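Local coordinates for VC0179-like protein (Escherichia coli, PDB 4XJ6), which probably joins GTP and ATP into a cyclic dinucleotide, as a bacterial homologue of cyclic GMP-AMP synthase using magnesium ions, at residues V171-N176 against R180-R185. Sequence-based numbering, arbitrary orientation.
Sequences VFEEKN and RIKIYR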
loop_
_atom_site.group_PDB
_atom_site.type_symbol
_atom_site.label_atom_id
_atom_site.label_comp_id
_atom_site.label_asym_id
_atom_site.label_seq_id
_atom_site.Cartn_x
_atom_site.Cartn_y
_atom_site.Cartn_z
ATOM N N VAL A 171 -12.086 6.497 -10.708
ATOM C CA VAL A 171 -13.005 5.400 -10.413
ATOM C C VAL A 171 -12.825 4.851 -8.999
ATOM O O VAL A 171 -11.716 4.493 -8.597
ATOM C CB VAL A 171 -12.835 4.245 -11.423
ATOM C CG1 VAL A 171 -13.651 3.034 -10.993
ATOM C CG2 VAL A 171 -13.232 4.696 -12.821
ATOM N N PHE A 172 -13.924 4.780 -8.256
ATOM C CA PHE A 172 -13.901 4.267 -6.893
ATOM C C PHE A 172 -13.914 2.740 -6.861
ATOM O O PHE A 172 -14.636 2.100 -7.627
ATOM C CB PHE A 172 -15.090 4.819 -6.103
ATOM C CG PHE A 172 -15.250 4.202 -4.740
ATOM C CD1 PHE A 172 -14.400 4.547 -3.705
ATOM C CD2 PHE A 172 -16.254 3.280 -4.494
ATOM C CE1 PHE A 172 -14.541 3.984 -2.453
ATOM C CE2 PHE A 172 -16.404 2.711 -3.245
ATOM C CZ PHE A 172 -15.545 3.065 -2.220
ATOM N N GLU A 173 -13.105 2.163 -5.978
ATOM C CA GLU A 173 -13.082 0.718 -5.774
ATOM C C GLU A 173 -12.998 0.397 -4.286
ATOM O O GLU A 173 -12.182 0.974 -3.567
ATOM C CB GLU A 173 -11.905 0.075 -6.516
ATOM C CG GLU A 173 -11.852 -1.440 -6.386
ATOM C CD GLU A 173 -10.590 -2.047 -6.972
ATOM O OE1 GLU A 173 -9.726 -1.285 -7.452
ATOM O OE2 GLU A 173 -10.460 -3.290 -6.950
ATOM N N GLU A 174 -13.842 -0.521 -3.824
ATOM C CA GLU A 174 -13.819 -0.920 -2.421
ATOM C C GLU A 174 -12.932 -2.139 -2.220
ATOM O O GLU A 174 -13.130 -3.173 -2.855
ATOM C CB GLU A 174 -15.229 -1.213 -1.906
ATOM C CG GLU A 174 -15.267 -1.557 -0.423
ATOM C CD GLU A 174 -16.671 -1.540 0.141
ATOM O OE1 GLU A 174 -17.624 -1.801 -0.624
ATOM O OE2 GLU A 174 -16.824 -1.256 1.348
ATOM N N LYS A 175 -11.950 -2.004 -1.338
ATOM C CA LYS A 175 -11.086 -3.117 -0.978
ATOM C C LYS A 175 -11.493 -3.621 0.401
ATOM O O LYS A 175 -12.427 -3.095 1.004
ATOM C CB LYS A 175 -9.617 -2.693 -0.996
ATOM C CG LYS A 175 -9.194 -1.983 -2.274
ATOM C CD LYS A 175 -9.121 -2.939 -3.456
ATOM C CE LYS A 175 -8.002 -3.955 -3.277
ATOM N NZ LYS A 175 -7.803 -4.795 -4.490
ATOM N N ASN A 176 -10.793 -4.633 0.899
ATOM C CA ASN A 176 -11.115 -5.202 2.202
ATOM C C ASN A 176 -10.687 -4.302 3.357
ATOM O O ASN A 176 -11.336 -4.268 4.403
ATOM C CB ASN A 176 -10.468 -6.580 2.357
ATOM C CG ASN A 176 -10.953 -7.572 1.318
ATOM O OD1 ASN A 176 -12.035 -7.414 0.751
ATOM N ND2 ASN A 176 -10.157 -8.605 1.067
ATOM N N ARG A 180 -10.468 2.715 -2.361
ATOM C CA ARG A 180 -9.467 3.065 -3.360
ATOM C C ARG A 180 -10.055 3.946 -4.450
ATOM O O ARG A 180 -11.133 3.664 -4.974
ATOM C CB ARG A 180 -8.863 1.807 -3.985
ATOM C CG ARG A 180 -8.000 2.080 -5.207
ATOM C CD ARG A 180 -7.373 0.800 -5.741
ATOM N NE ARG A 180 -6.380 0.268 -4.815
ATOM C CZ ARG A 180 -5.725 -0.873 -5.002
ATOM N NH1 ARG A 180 -5.960 -1.611 -6.082
ATOM N NH2 ARG A 180 -4.834 -1.282 -4.107
ATOM N N ILE A 181 -9.350 5.021 -4.781
ATOM C CA ILE A 181 -9.716 5.831 -5.930
ATOM C C ILE A 181 -8.664 5.646 -7.021
ATOM O O ILE A 181 -7.470 5.837 -6.794
ATOM C CB ILE A 181 -9.881 7.332 -5.556
ATOM C CG1 ILE A 181 -10.341 8.143 -6.770
ATOM C CG2 ILE A 181 -8.610 7.910 -4.931
ATOM C CD1 ILE A 181 -11.769 7.852 -7.180
ATOM N N LYS A 182 -9.112 5.235 -8.201
ATOM C CA LYS A 182 -8.206 4.979 -9.311
ATOM C C LYS A 182 -8.204 6.155 -10.273
ATOM O O LYS A 182 -9.256 6.570 -10.755
ATOM C CB LYS A 182 -8.600 3.697 -10.046
ATOM C CG LYS A 182 -8.587 2.451 -9.176
ATOM C CD LYS A 182 -9.244 1.280 -9.889
ATOM C CE LYS A 182 -8.455 0.863 -11.118
ATOM N NZ LYS A 182 -7.127 0.291 -10.754
ATOM N N ILE A 183 -7.021 6.689 -10.549
ATOM C CA ILE A 183 -6.890 7.814 -11.462
ATOM C C ILE A 183 -6.201 7.361 -12.747
ATOM O O ILE A 183 -4.973 7.360 -12.838
ATOM C CB ILE A 183 -6.101 8.964 -10.820
ATOM C CG1 ILE A 183 -6.601 9.213 -9.395
ATOM C CG2 ILE A 183 -6.215 10.224 -11.663
ATOM C CD1 ILE A 183 -5.784 10.223 -8.627
ATOM N N TYR A 184 -7.009 6.976 -13.734
ATOM C CA TYR A 184 -6.527 6.356 -14.971
ATOM C C TYR A 184 -5.504 7.198 -15.727
ATOM O O TYR A 184 -4.461 6.690 -16.139
ATOM C CB TYR A 184 -7.706 6.048 -15.903
ATOM C CG TYR A 184 -8.643 4.983 -15.387
ATOM C CD1 TYR A 184 -8.202 4.019 -14.492
ATOM C CD2 TYR A 184 -9.969 4.940 -15.795
ATOM C CE1 TYR A 184 -9.056 3.043 -14.015
ATOM C CE2 TYR A 184 -10.832 3.967 -15.324
ATOM C CZ TYR A 184 -10.368 3.022 -14.434
ATOM O OH TYR A 184 -11.222 2.051 -13.964
ATOM N N ARG A 185 -5.812 8.478 -15.915
ATOM C CA ARG A 185 -4.954 9.368 -16.688
ATOM C C ARG A 185 -3.561 9.510 -16.075
ATOM O O ARG A 185 -2.600 9.836 -16.770
ATOM C CB ARG A 185 -5.610 10.746 -16.825
ATOM C CG ARG A 185 -6.926 10.730 -17.594
ATOM C CD ARG A 185 -7.673 12.053 -17.484
ATOM N NE ARG A 185 -9.019 11.959 -18.045
ATOM C CZ ARG A 185 -9.520 12.805 -18.939
ATOM N NH1 ARG A 185 -8.790 13.823 -19.374
ATOM N NH2 ARG A 185 -10.753 12.636 -19.396
HETATM O O HOH W 1 -7.563 -1.766 -8.716
#
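Val171 and Glu173 pair with Lys182 and Arg180 in an antiparallel beta hairpin of the nucleotidyltransferase domain, a hairpin whose turn end reaches the nucleotide pocket through Lys175. Two hydrogen-bonded pairs join the strands here: Val171 N reaches Lys182 O at 2.8 Å and Lys182 N returns to Val171 O, while Glu173 and Arg180 exchange their own two backbone bonds. Phe172 and Ile181 form the non-hydrogen-bonded pair between them, Ile181 CD1 lying 3.6 Å from Val171 O. On the face carrying Glu173, Arg180 and Lys182, a water gathers the three charged ends. It donates to Glu173 OE1 at 2.6 Å and accepts from Lys182 NZ and, in the guanidinium plane, from Arg180 NH1. Glu173 and Arg180 run side by side with CG anti to the backbone N in both (chi1 -178° and 169°), yet Glu173 OE1 stays 4.0 Å from Arg180 NH1, and the carboxylate and guanidinium planes are 85° apart. Lys175, bent at chi2 and chi3, brings CE over one face of the Arg180 guanidinium, offset toward its rim; its side chain also touches the bound 3'-deoxy-GTP. Farther along, Val171 CG2 rests 3.5 Å from Tyr184 CE2. Arg180 NE makes a salt bridge to the magnesium ligand Asp191, and Lys182 NZ one to Glu127. Strand 188-198 continues the sheet beside strand 179-183, and Leu160 of helix 149-166 packs against both Phe172 and Ile181.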